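Local coordinates for amidohydrolase 3 domain-containing protein (PDB 3ICJ), which probably hydrolyses carbon-nitrogen bonds other than peptide bonds, and carries a two-zinc centre, at residues 138-143 and 168-173; 155-160 and 174-179; 219-224 and 253-258; 264-269 and 478-483. All coordinates share one frame; numbering follows the deposited sequence.

Contact 1 (138-143 and 168-173); sequences FGFGWD and RCFHVA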
# COMPACT_ATOMS: atom_id res chain seq x y z
N PHE A 138 6.89 -6.47 -19.83
CA PHE A 138 7.28 -5.31 -19.03
C PHE A 138 8.55 -5.61 -18.26
O PHE A 138 8.75 -6.72 -17.77
CB PHE A 138 6.15 -4.92 -18.05
CG PHE A 138 4.87 -4.51 -18.74
CD1 PHE A 138 4.74 -3.25 -19.33
CD2 PHE A 138 3.80 -5.40 -18.83
CE1 PHE A 138 3.56 -2.87 -19.99
CE2 PHE A 138 2.62 -5.04 -19.49
CZ PHE A 138 2.50 -3.77 -20.06
N GLY A 139 9.43 -4.62 -18.17
CA GLY A 139 10.69 -4.76 -17.46
C GLY A 139 11.18 -3.44 -16.89
O GLY A 139 10.58 -2.40 -17.16
N PHE A 140 12.27 -3.49 -16.13
CA PHE A 140 12.75 -2.32 -15.39
C PHE A 140 14.24 -2.43 -15.06
O PHE A 140 14.80 -3.53 -15.05
CB PHE A 140 11.96 -2.14 -14.08
CG PHE A 140 12.33 -3.13 -13.01
CD1 PHE A 140 13.26 -2.80 -12.02
CD2 PHE A 140 11.75 -4.41 -12.98
CE1 PHE A 140 13.63 -3.72 -11.03
CE2 PHE A 140 12.11 -5.33 -11.99
CZ PHE A 140 13.04 -4.99 -11.02
N GLY A 141 14.85 -1.30 -14.74
CA GLY A 141 16.16 -1.29 -14.10
C GLY A 141 17.39 -1.25 -14.98
O GLY A 141 18.50 -1.40 -14.47
N TRP A 142 17.23 -1.05 -16.29
CA TRP A 142 18.40 -0.87 -17.16
C TRP A 142 19.06 0.50 -16.99
O TRP A 142 18.45 1.45 -16.50
CB TRP A 142 18.06 -1.14 -18.64
CG TRP A 142 17.01 -0.24 -19.24
CD1 TRP A 142 15.68 -0.54 -19.39
CD2 TRP A 142 17.19 1.07 -19.80
NE1 TRP A 142 15.02 0.51 -19.99
CE2 TRP A 142 15.93 1.51 -20.26
CE3 TRP A 142 18.30 1.92 -19.96
CZ2 TRP A 142 15.73 2.77 -20.87
CZ3 TRP A 142 18.11 3.18 -20.56
CH2 TRP A 142 16.84 3.58 -21.01
N ASP A 143 20.30 0.60 -17.44
CA ASP A 143 21.10 1.81 -17.33
C ASP A 143 22.02 1.81 -18.54
O ASP A 143 22.74 0.83 -18.78
CB ASP A 143 21.89 1.78 -16.02
CG ASP A 143 22.61 3.10 -15.69
OD1 ASP A 143 22.90 3.91 -16.60
OD2 ASP A 143 22.89 3.32 -14.49
N ARG A 168 16.29 2.64 -14.79
CA ARG A 168 16.46 2.54 -13.34
C ARG A 168 15.57 3.53 -12.61
O ARG A 168 14.83 3.17 -11.70
CB ARG A 168 17.92 2.76 -12.95
CG ARG A 168 18.69 1.48 -12.66
CD ARG A 168 20.14 1.77 -12.33
NE ARG A 168 20.28 2.62 -11.15
CZ ARG A 168 20.59 3.91 -11.19
NH1 ARG A 168 20.80 4.51 -12.35
NH2 ARG A 168 20.69 4.61 -10.06
N CYS A 169 15.64 4.80 -13.02
CA CYS A 169 15.01 5.88 -12.28
C CYS A 169 13.49 5.75 -12.30
O CYS A 169 12.79 6.32 -11.47
CB CYS A 169 15.42 7.24 -12.85
SG CYS A 169 15.38 7.33 -14.65
N PHE A 170 12.98 4.98 -13.26
CA PHE A 170 11.54 5.02 -13.61
C PHE A 170 11.07 6.37 -14.18
O PHE A 170 9.86 6.61 -14.31
CB PHE A 170 10.61 4.57 -12.45
CG PHE A 170 10.78 3.13 -12.04
CD1 PHE A 170 10.04 2.12 -12.65
CD2 PHE A 170 11.68 2.78 -11.03
CE1 PHE A 170 10.19 0.78 -12.27
CE2 PHE A 170 11.84 1.44 -10.64
CZ PHE A 170 11.10 0.44 -11.26
N HIS A 171 12.01 7.25 -14.53
CA HIS A 171 11.67 8.55 -15.13
C HIS A 171 11.73 8.48 -16.66
O HIS A 171 11.29 9.42 -17.33
CB HIS A 171 12.57 9.68 -14.59
CG HIS A 171 12.53 9.83 -13.10
ND1 HIS A 171 11.35 9.91 -12.39
CD2 HIS A 171 13.53 9.92 -12.19
CE1 HIS A 171 11.62 10.03 -11.11
NE2 HIS A 171 12.94 10.04 -10.96
N VAL A 172 12.23 7.37 -17.19
CA VAL A 172 12.41 7.14 -18.65
C VAL A 172 12.03 5.68 -18.98
O VAL A 172 12.22 4.79 -18.15
CB VAL A 172 13.89 7.40 -19.11
CG1 VAL A 172 14.07 7.18 -20.63
CG2 VAL A 172 14.40 8.82 -18.72
N ALA A 173 11.50 5.43 -20.19
CA ALA A 173 11.28 4.06 -20.64
C ALA A 173 11.62 3.90 -22.12
O ALA A 173 11.56 4.86 -22.87
CB ALA A 173 9.84 3.64 -20.39

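Contact 2 (155-160 and 174-179); sequences DLDVID and VMNSKM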
# COMPACT_ATOMS: atom_id res chain seq x y z
N ASP A 155 16.79 -2.06 -31.45
CA ASP A 155 17.35 -3.21 -30.70
C ASP A 155 16.26 -4.18 -30.24
O ASP A 155 16.44 -5.40 -30.26
CB ASP A 155 18.13 -2.73 -29.47
CG ASP A 155 19.28 -1.80 -29.83
OD1 ASP A 155 20.17 -2.23 -30.60
OD2 ASP A 155 19.31 -0.65 -29.35
N LEU A 156 15.12 -3.62 -29.85
CA LEU A 156 14.04 -4.41 -29.27
C LEU A 156 13.04 -4.91 -30.31
O LEU A 156 12.15 -5.72 -29.99
CB LEU A 156 13.32 -3.62 -28.18
CG LEU A 156 14.18 -2.98 -27.09
CD1 LEU A 156 13.34 -2.03 -26.27
CD2 LEU A 156 14.83 -4.04 -26.21
N ASP A 157 13.18 -4.45 -31.55
CA ASP A 157 12.34 -4.92 -32.65
C ASP A 157 12.63 -6.36 -33.07
O ASP A 157 11.88 -6.92 -33.87
CB ASP A 157 12.41 -3.98 -33.86
CG ASP A 157 11.41 -2.84 -33.79
OD1 ASP A 157 10.55 -2.84 -32.88
OD2 ASP A 157 11.49 -1.93 -34.64
N VAL A 158 13.71 -6.95 -32.55
CA VAL A 158 13.99 -8.38 -32.77
C VAL A 158 13.01 -9.31 -32.00
O VAL A 158 12.83 -10.47 -32.37
CB VAL A 158 15.49 -8.78 -32.51
CG1 VAL A 158 16.45 -7.98 -33.40
CG2 VAL A 158 15.85 -8.65 -31.04
N ILE A 159 12.38 -8.77 -30.96
CA ILE A 159 11.38 -9.48 -30.14
C ILE A 159 9.98 -9.27 -30.75
O ILE A 159 9.55 -8.13 -30.94
CB ILE A 159 11.42 -8.95 -28.68
CG1 ILE A 159 12.81 -9.19 -28.09
CG2 ILE A 159 10.33 -9.61 -27.82
CD1 ILE A 159 13.24 -8.14 -27.12
N ASP A 160 9.27 -10.36 -31.03
CA ASP A 160 8.01 -10.25 -31.80
C ASP A 160 6.72 -9.99 -30.97
O ASP A 160 5.60 -10.30 -31.42
CB ASP A 160 7.85 -11.41 -32.80
CG ASP A 160 7.57 -12.75 -32.12
OD1 ASP A 160 7.68 -12.86 -30.87
OD2 ASP A 160 7.24 -13.71 -32.85
N VAL A 174 12.02 2.70 -22.52
CA VAL A 174 12.21 2.36 -23.94
C VAL A 174 11.19 1.30 -24.34
O VAL A 174 10.83 0.43 -23.54
CB VAL A 174 13.69 1.95 -24.28
CG1 VAL A 174 14.07 0.60 -23.64
CG2 VAL A 174 13.94 1.94 -25.81
N MET A 175 10.70 1.39 -25.58
CA MET A 175 9.73 0.43 -26.11
C MET A 175 10.07 0.02 -27.55
O MET A 175 10.84 0.71 -28.23
CB MET A 175 8.28 0.97 -25.97
CG MET A 175 7.94 2.20 -26.83
SD MET A 175 6.36 3.00 -26.38
CE MET A 175 6.90 4.00 -25.02
N ASN A 176 9.54 -1.12 -28.01
CA ASN A 176 9.70 -1.46 -29.43
C ASN A 176 8.54 -0.91 -30.27
O ASN A 176 7.65 -0.23 -29.73
CB ASN A 176 9.96 -2.96 -29.64
CG ASN A 176 8.79 -3.82 -29.28
OD1 ASN A 176 7.72 -3.33 -28.89
ND2 ASN A 176 8.97 -5.13 -29.40
N SER A 177 8.56 -1.20 -31.57
CA SER A 177 7.56 -0.69 -32.52
C SER A 177 6.13 -1.16 -32.26
O SER A 177 5.20 -0.36 -32.35
CB SER A 177 7.95 -1.01 -33.97
OG SER A 177 9.17 -0.38 -34.30
N LYS A 178 5.99 -2.44 -31.91
CA LYS A 178 4.69 -3.04 -31.57
C LYS A 178 4.02 -2.29 -30.42
O LYS A 178 2.83 -1.96 -30.49
CB LYS A 178 4.85 -4.52 -31.20
CG LYS A 178 4.88 -5.45 -32.40
CD LYS A 178 4.70 -6.88 -31.97
CE LYS A 178 4.17 -7.74 -33.12
NZ LYS A 178 5.22 -8.05 -34.11
N MET A 179 4.80 -1.99 -29.38
CA MET A 179 4.33 -1.23 -28.24
C MET A 179 3.97 0.21 -28.64
O MET A 179 2.94 0.73 -28.22
CB MET A 179 5.38 -1.27 -27.12
CG MET A 179 4.89 -0.80 -25.76
SD MET A 179 3.69 -1.90 -24.96
CE MET A 179 2.57 -0.60 -24.59
O HOH W 1 8.06 -4.13 -32.62
O HOH W 2 8.08 -6.70 -33.02

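Contact 3 (219-224 and 253-258); sequences DYKHYI and FELERE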
# COMPACT_ATOMS: atom_id res chain seq x y z
N ASP A 219 -5.68 -9.78 -17.13
CA ASP A 219 -4.34 -9.33 -16.70
C ASP A 219 -4.40 -8.83 -15.25
O ASP A 219 -3.53 -9.18 -14.44
CB ASP A 219 -3.80 -8.19 -17.55
CG ASP A 219 -3.54 -8.57 -18.99
OD1 ASP A 219 -3.16 -9.73 -19.27
OD2 ASP A 219 -3.67 -7.68 -19.85
N TYR A 220 -5.42 -8.04 -14.91
CA TYR A 220 -5.54 -7.52 -13.54
C TYR A 220 -5.81 -8.60 -12.50
O TYR A 220 -5.25 -8.51 -11.40
CB TYR A 220 -6.60 -6.43 -13.41
CG TYR A 220 -6.09 -5.06 -13.76
CD1 TYR A 220 -6.05 -4.63 -15.08
CD2 TYR A 220 -5.62 -4.20 -12.77
CE1 TYR A 220 -5.58 -3.37 -15.42
CE2 TYR A 220 -5.14 -2.92 -13.09
CZ TYR A 220 -5.13 -2.51 -14.43
OH TYR A 220 -4.66 -1.27 -14.78
N LYS A 221 -6.59 -9.62 -12.86
CA LYS A 221 -6.85 -10.76 -11.96
C LYS A 221 -5.55 -11.46 -11.62
O LYS A 221 -5.30 -11.82 -10.48
CB LYS A 221 -7.81 -11.76 -12.62
CG LYS A 221 -9.27 -11.31 -12.69
CD LYS A 221 -10.11 -12.33 -13.43
CE LYS A 221 -10.38 -13.54 -12.55
NZ LYS A 221 -10.96 -14.67 -13.33
N HIS A 222 -4.73 -11.66 -12.65
CA HIS A 222 -3.43 -12.30 -12.52
C HIS A 222 -2.48 -11.48 -11.62
O HIS A 222 -1.85 -12.04 -10.71
CB HIS A 222 -2.83 -12.54 -13.90
CG HIS A 222 -1.67 -13.49 -13.87
ND1 HIS A 222 -0.39 -13.09 -13.55
CD2 HIS A 222 -1.61 -14.82 -14.11
CE1 HIS A 222 0.41 -14.14 -13.60
NE2 HIS A 222 -0.30 -15.20 -13.93
N TYR A 223 -2.39 -10.18 -11.86
CA TYR A 223 -1.59 -9.27 -11.00
C TYR A 223 -2.02 -9.33 -9.55
O TYR A 223 -1.19 -9.46 -8.65
CB TYR A 223 -1.66 -7.81 -11.51
CG TYR A 223 -1.01 -7.63 -12.88
CD1 TYR A 223 0.11 -8.39 -13.24
CD2 TYR A 223 -1.50 -6.71 -13.81
CE1 TYR A 223 0.73 -8.24 -14.47
CE2 TYR A 223 -0.88 -6.56 -15.06
CZ TYR A 223 0.23 -7.33 -15.38
OH TYR A 223 0.86 -7.19 -16.59
N ILE A 224 -3.32 -9.25 -9.33
CA ILE A 224 -3.86 -9.27 -7.99
C ILE A 224 -3.57 -10.60 -7.31
O ILE A 224 -3.17 -10.62 -6.15
CB ILE A 224 -5.38 -8.92 -7.98
CG1 ILE A 224 -5.56 -7.45 -8.37
CG2 ILE A 224 -5.99 -9.21 -6.60
CD1 ILE A 224 -6.99 -7.09 -8.83
N PHE A 253 -14.24 -8.09 -8.20
CA PHE A 253 -15.59 -8.70 -8.14
C PHE A 253 -15.52 -10.12 -8.70
O PHE A 253 -16.13 -11.05 -8.16
CB PHE A 253 -16.61 -7.93 -8.98
CG PHE A 253 -17.15 -6.66 -8.34
CD1 PHE A 253 -17.59 -6.64 -7.02
CD2 PHE A 253 -17.27 -5.50 -9.09
CE1 PHE A 253 -18.11 -5.46 -6.46
CE2 PHE A 253 -17.79 -4.34 -8.54
CZ PHE A 253 -18.21 -4.31 -7.22
N GLU A 254 -14.77 -10.29 -9.78
CA GLU A 254 -14.65 -11.63 -10.41
C GLU A 254 -13.90 -12.64 -9.51
O GLU A 254 -14.38 -13.76 -9.27
CB GLU A 254 -14.01 -11.53 -11.79
CG GLU A 254 -14.11 -12.82 -12.61
CD GLU A 254 -13.85 -12.62 -14.09
OE1 GLU A 254 -13.15 -13.46 -14.70
OE2 GLU A 254 -14.38 -11.64 -14.66
N LEU A 255 -12.76 -12.22 -8.97
CA LEU A 255 -12.02 -13.05 -8.02
C LEU A 255 -12.85 -13.44 -6.78
O LEU A 255 -12.83 -14.62 -6.37
CB LEU A 255 -10.68 -12.39 -7.61
CG LEU A 255 -9.59 -12.30 -8.68
CD1 LEU A 255 -8.47 -11.30 -8.27
CD2 LEU A 255 -9.01 -13.66 -9.05
N GLU A 256 -13.58 -12.48 -6.22
CA GLU A 256 -14.51 -12.69 -5.10
C GLU A 256 -15.57 -13.76 -5.38
O GLU A 256 -15.62 -14.76 -4.65
CB GLU A 256 -15.14 -11.36 -4.65
CG GLU A 256 -16.45 -11.47 -3.81
CD GLU A 256 -16.25 -11.61 -2.29
OE1 GLU A 256 -15.11 -11.53 -1.78
OE2 GLU A 256 -17.27 -11.80 -1.59
N ARG A 257 -16.36 -13.61 -6.44
CA ARG A 257 -17.36 -14.65 -6.78
C ARG A 257 -16.76 -15.99 -7.24
O ARG A 257 -17.39 -17.02 -7.08
CB ARG A 257 -18.43 -14.14 -7.76
CG ARG A 257 -17.93 -13.90 -9.18
CD ARG A 257 -19.07 -13.47 -10.06
NE ARG A 257 -18.65 -13.24 -11.44
CZ ARG A 257 -18.35 -12.05 -11.97
NH1 ARG A 257 -17.98 -11.96 -13.24
NH2 ARG A 257 -18.41 -10.95 -11.24
N GLU A 258 -15.54 -15.97 -7.76
CA GLU A 258 -14.82 -17.21 -8.06
C GLU A 258 -14.17 -17.92 -6.89
O GLU A 258 -13.60 -18.98 -7.05
CB GLU A 258 -13.77 -16.98 -9.14
CG GLU A 258 -14.32 -16.70 -10.49
CD GLU A 258 -13.23 -16.38 -11.48
OE1 GLU A 258 -12.09 -16.17 -11.05
OE2 GLU A 258 -13.52 -16.35 -12.67

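Contact 4 (264-269 and 478-483); sequences NVFAYL and TLAEDL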
# COMPACT_ATOMS: atom_id res chain seq x y z
N ASN A 264 -8.33 -10.39 3.11
CA ASN A 264 -9.31 -9.31 3.26
C ASN A 264 -8.88 -8.07 2.52
O ASN A 264 -7.80 -7.56 2.76
CB ASN A 264 -9.51 -9.00 4.73
CG ASN A 264 -9.90 -10.21 5.51
OD1 ASN A 264 -10.91 -10.87 5.20
ND2 ASN A 264 -9.10 -10.56 6.53
N VAL A 265 -9.70 -7.62 1.57
CA VAL A 265 -9.30 -6.55 0.65
C VAL A 265 -10.29 -5.42 0.87
O VAL A 265 -11.48 -5.56 0.60
CB VAL A 265 -9.34 -7.00 -0.82
CG1 VAL A 265 -9.06 -5.80 -1.77
CG2 VAL A 265 -8.36 -8.15 -1.09
N PHE A 266 -9.81 -4.31 1.43
CA PHE A 266 -10.66 -3.15 1.65
C PHE A 266 -10.36 -2.15 0.53
O PHE A 266 -9.33 -1.49 0.55
CB PHE A 266 -10.44 -2.56 3.05
CG PHE A 266 -10.83 -3.49 4.17
CD1 PHE A 266 -12.09 -3.39 4.77
CD2 PHE A 266 -9.94 -4.46 4.62
CE1 PHE A 266 -12.46 -4.26 5.82
CE2 PHE A 266 -10.30 -5.35 5.63
CZ PHE A 266 -11.56 -5.26 6.25
N ALA A 267 -11.25 -2.08 -0.45
CA ALA A 267 -10.98 -1.36 -1.69
C ALA A 267 -11.33 0.11 -1.56
O ALA A 267 -12.45 0.45 -1.17
CB ALA A 267 -11.75 -2.02 -2.86
N TYR A 268 -10.37 0.98 -1.85
CA TYR A 268 -10.61 2.43 -1.86
C TYR A 268 -10.53 2.85 -3.32
O TYR A 268 -9.45 2.89 -3.90
CB TYR A 268 -9.59 3.19 -1.00
CG TYR A 268 -9.90 3.15 0.49
CD1 TYR A 268 -9.82 1.96 1.21
CD2 TYR A 268 -10.29 4.30 1.16
CE1 TYR A 268 -10.10 1.91 2.57
CE2 TYR A 268 -10.60 4.28 2.54
CZ TYR A 268 -10.49 3.07 3.23
OH TYR A 268 -10.79 3.02 4.56
N LEU A 269 -11.70 3.15 -3.88
CA LEU A 269 -11.86 3.31 -5.33
C LEU A 269 -11.39 4.66 -5.82
O LEU A 269 -11.44 5.64 -5.08
CB LEU A 269 -13.35 3.15 -5.71
CG LEU A 269 -14.15 1.91 -5.26
CD1 LEU A 269 -15.50 1.81 -5.99
CD2 LEU A 269 -13.36 0.68 -5.48
N THR A 478 -8.50 1.44 8.90
CA THR A 478 -9.31 0.94 7.78
C THR A 478 -10.77 0.60 8.20
O THR A 478 -11.49 -0.09 7.47
CB THR A 478 -8.57 -0.27 7.12
OG1 THR A 478 -7.16 0.03 7.01
CG2 THR A 478 -9.09 -0.56 5.70
N LEU A 479 -11.20 1.09 9.37
CA LEU A 479 -12.57 0.91 9.88
C LEU A 479 -13.04 -0.55 9.91
O LEU A 479 -14.20 -0.85 9.60
CB LEU A 479 -13.56 1.78 9.10
CG LEU A 479 -13.24 3.29 8.98
CD1 LEU A 479 -14.32 3.96 8.11
CD2 LEU A 479 -13.18 3.98 10.38
N ALA A 480 -12.12 -1.44 10.30
CA ALA A 480 -12.30 -2.89 10.32
C ALA A 480 -12.23 -3.35 11.77
O ALA A 480 -11.16 -3.74 12.25
CB ALA A 480 -11.20 -3.55 9.51
N GLU A 481 -13.36 -3.28 12.45
CA GLU A 481 -13.40 -3.35 13.92
C GLU A 481 -13.17 -4.75 14.49
O GLU A 481 -12.84 -4.91 15.67
CB GLU A 481 -14.72 -2.77 14.45
CG GLU A 481 -15.05 -1.31 14.01
CD GLU A 481 -13.97 -0.26 14.39
OE1 GLU A 481 -13.30 -0.40 15.45
OE2 GLU A 481 -13.82 0.71 13.62
N ASP A 482 -13.36 -5.77 13.65
CA ASP A 482 -13.18 -7.17 14.06
C ASP A 482 -11.88 -7.79 13.53
O ASP A 482 -11.75 -9.01 13.46
CB ASP A 482 -14.41 -7.99 13.66
CG ASP A 482 -14.65 -8.02 12.15
OD1 ASP A 482 -14.05 -7.22 11.39
OD2 ASP A 482 -15.45 -8.87 11.73
N LEU A 483 -10.91 -6.94 13.17
CA LEU A 483 -9.57 -7.41 12.80
C LEU A 483 -8.48 -6.79 13.67
O LEU A 483 -8.68 -5.72 14.23
CB LEU A 483 -9.28 -7.14 11.30
CG LEU A 483 -9.99 -8.09 10.33
CD1 LEU A 483 -10.11 -7.50 8.94
CD2 LEU A 483 -9.33 -9.47 10.29

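Contact 1 (138-143 and 168-173)
The backbone N-H of R168 gives its hydrogen to W142 O (N to O 3.0 Å, N-H...O 144°), meeting the oxygen in the carbonyl plane. This bond ties the end of strand 137-142 to the connection 168-171, which joins the antiparallel strands 163-167 and 172-175; strand 163-167 lies between the other two in one mixed sheet. The R168 side chain runs across the neighbouring peptide, its CG 3.4 Å from G141 O. A bend at chi3 (61°) carries the guanidinium to D143, where R168 NH1 lies 3.2 Å from D143 OD2 in a salt bridge, the flat groups only 17° from parallel. D143 OD1 accepts from D145 N and so caps the helix that follows. Apolar packing adds to this: F170 CE1 and CZ approach F140 CB obliquely, CE1 at 3.9 Å, with CZ also near F140 CD1, and Y166 meets the F170 ring. W142 CB leaves away from 168-173, yet the indole bends back so that its edge nears the A173 carbonyl carbon, while NE1 donates to L165 O. With one oxygen spent on a helix N-terminus and the other on an exposed arginine, D143 probably stays ionised and links strand end, helix start and hairpin connection electrostatically.

Contact 2 (155-160 and 174-179)
D157 grips S177 with both carboxylate oxygens. D157 OD1 takes the hydrogen of S177 N almost straight (2.9 Å, 170°) and D157 OD2 that of S177 OG (2.8 Å), each through the syn lone pair. The serine hydroxyl lies beside its own backbone N (chi1 -62°), which lets N-H and OG face the same carboxylate; R153 NE also binds OG. D157 OD1 has a further donor in a water, which in turn accepts from K178 N. The aspartate thus sits at the amino end of helix 177-183, where the helix dipole would be expected to stabilise its charge.

The turn L156 to I159, which precedes strand 163-167, packs here on the junction where strand 172-175 passes into that helix. N176 is the N-cap, its OD1 accepting from M179 N. With CG wedged between backbone N and carbonyl carbon (chi1 67°), the amide uses both ends: OD1 toward the helix and V163 N, ND2 toward R161 O and L156 O, with N176 ND2 3.3 Å from L156 O. The L156 oxygen lies close to the amide plane, but ND2 stands well above the plane of that carbonyl. I159 N, closing the type I turn, comes to the same oxygen from the opposite face.

L156 CD1 meets V174 CG1 obliquely at 3.8 Å, and L156 CB packs on N176 CB (3.7 Å); L125 and L165 also touch this leucine. On the exposed flank K178 CE lies 3.4 Å from D160 O, and the bend in the last bond of the chain turns NZ toward a second water, weakly bound, which donates to I159 O.

Contact 3 (219-224 and 253-258)
Charge dominates the meeting of K221 with E254 and E258. K221 NZ donates to E254 OE1 (2.9 Å) and to E258 OE1 (3.0 Å), with a weaker bond to E258 OE2. The glutamates are met differently: E254 OE1 on its anti side, 29° out of the carboxylate plane, and E258 OE1 on its syn side. Both acids, one helical turn apart, come in square to the lysine chain, and a bend at chi3 (76°) swings the ammonium between them. A long ion pair from R257 to E254 extends this into a salt-bridge network. E258 has a stronger partner in R260, whose guanidinium also lies near K221 NZ, so two cations share that carboxylate; the buried lysine is probably kept charged by its acids.

Apolar contacts complete the interface. L255 lies against the lysine's aliphatic part, running the other way, its CD2 3.8 Å from K221 CE, while L255 CD1 meets I224 CG2 at 3.6 Å.

The short helical segments cross at -64° with axes 10.5 Å apart. Helices 217-233 and 246-257 come before and after strand 236-244, which pairs in parallel with strand 264-269. Neighbouring helices packed outside successive parallel strands are characteristic of the (beta/alpha)8 barrel of amidohydrolases.

Contact 4 (264-269 and 478-483)
Strand 264-269 and the loop 478-483 run in opposite senses without a backbone hydrogen bond between them. F266 and T478 lie 7.5 Å apart at their CA atoms, N264 and L483 9.7 Å, so side chains fill the gap. The loop starts where helix 463-477 ends in a Schellman motif, with L479 at positive phi (53°), and continues through a type I turn from A480 to L483.

F266 and T478 bury the largest shares. T478 CG2, anti to its own backbone nitrogen, packs against F266 CB at 3.6 Å. At the far end of the ring, F266 CZ touches A480 CB (3.7 Å) and L483 CD1 (3.8 Å), the leucine methyl arriving at the ring edge; W293 meets the same ring edge-to-face. T478 CG2 also lies at the edge of the Y268 ring, 4.1 Å from Y268 CE1. The polar ends are satisfied elsewhere: Y268 OH by D344, T478 OG1 by S474 O, and N264 by R291 and other partners.

N264, F266 and Y268, at every second position, point to the loop from one face of a strand paired in parallel with 236-244 and 290-294, and the Y268 side chain is about 10 Å from a zinc ion. This is consistent with the inner face of an amidohydrolase (beta/alpha)8 barrel, packed against the loop that follows a C-terminal helix.

Contacts 3 and 4 are buried, whereas contacts 1 and 2 are partly exposed and lie farther from the chain's centre. The latter two share strand 172-175 and touch where W142 NE1 meets V174 CG1 at 3.8 Å; both use aspartates near helix N-termini, D143 as N-cap and D157 from another segment. Contact 3 joins two helices through a buried lysine with its acids, while contact 4 has no hydrogen bond or salt bridge across its segments and is mainly apolar. Strand 264-269 is the next element after helix 246-257, placing these two in succession along the barrel and near zinc ligands. Contact 1 reaches contact 3 through F138 and Y223, while contact 2 stands about 24 Å, nearest atoms, from contact 4.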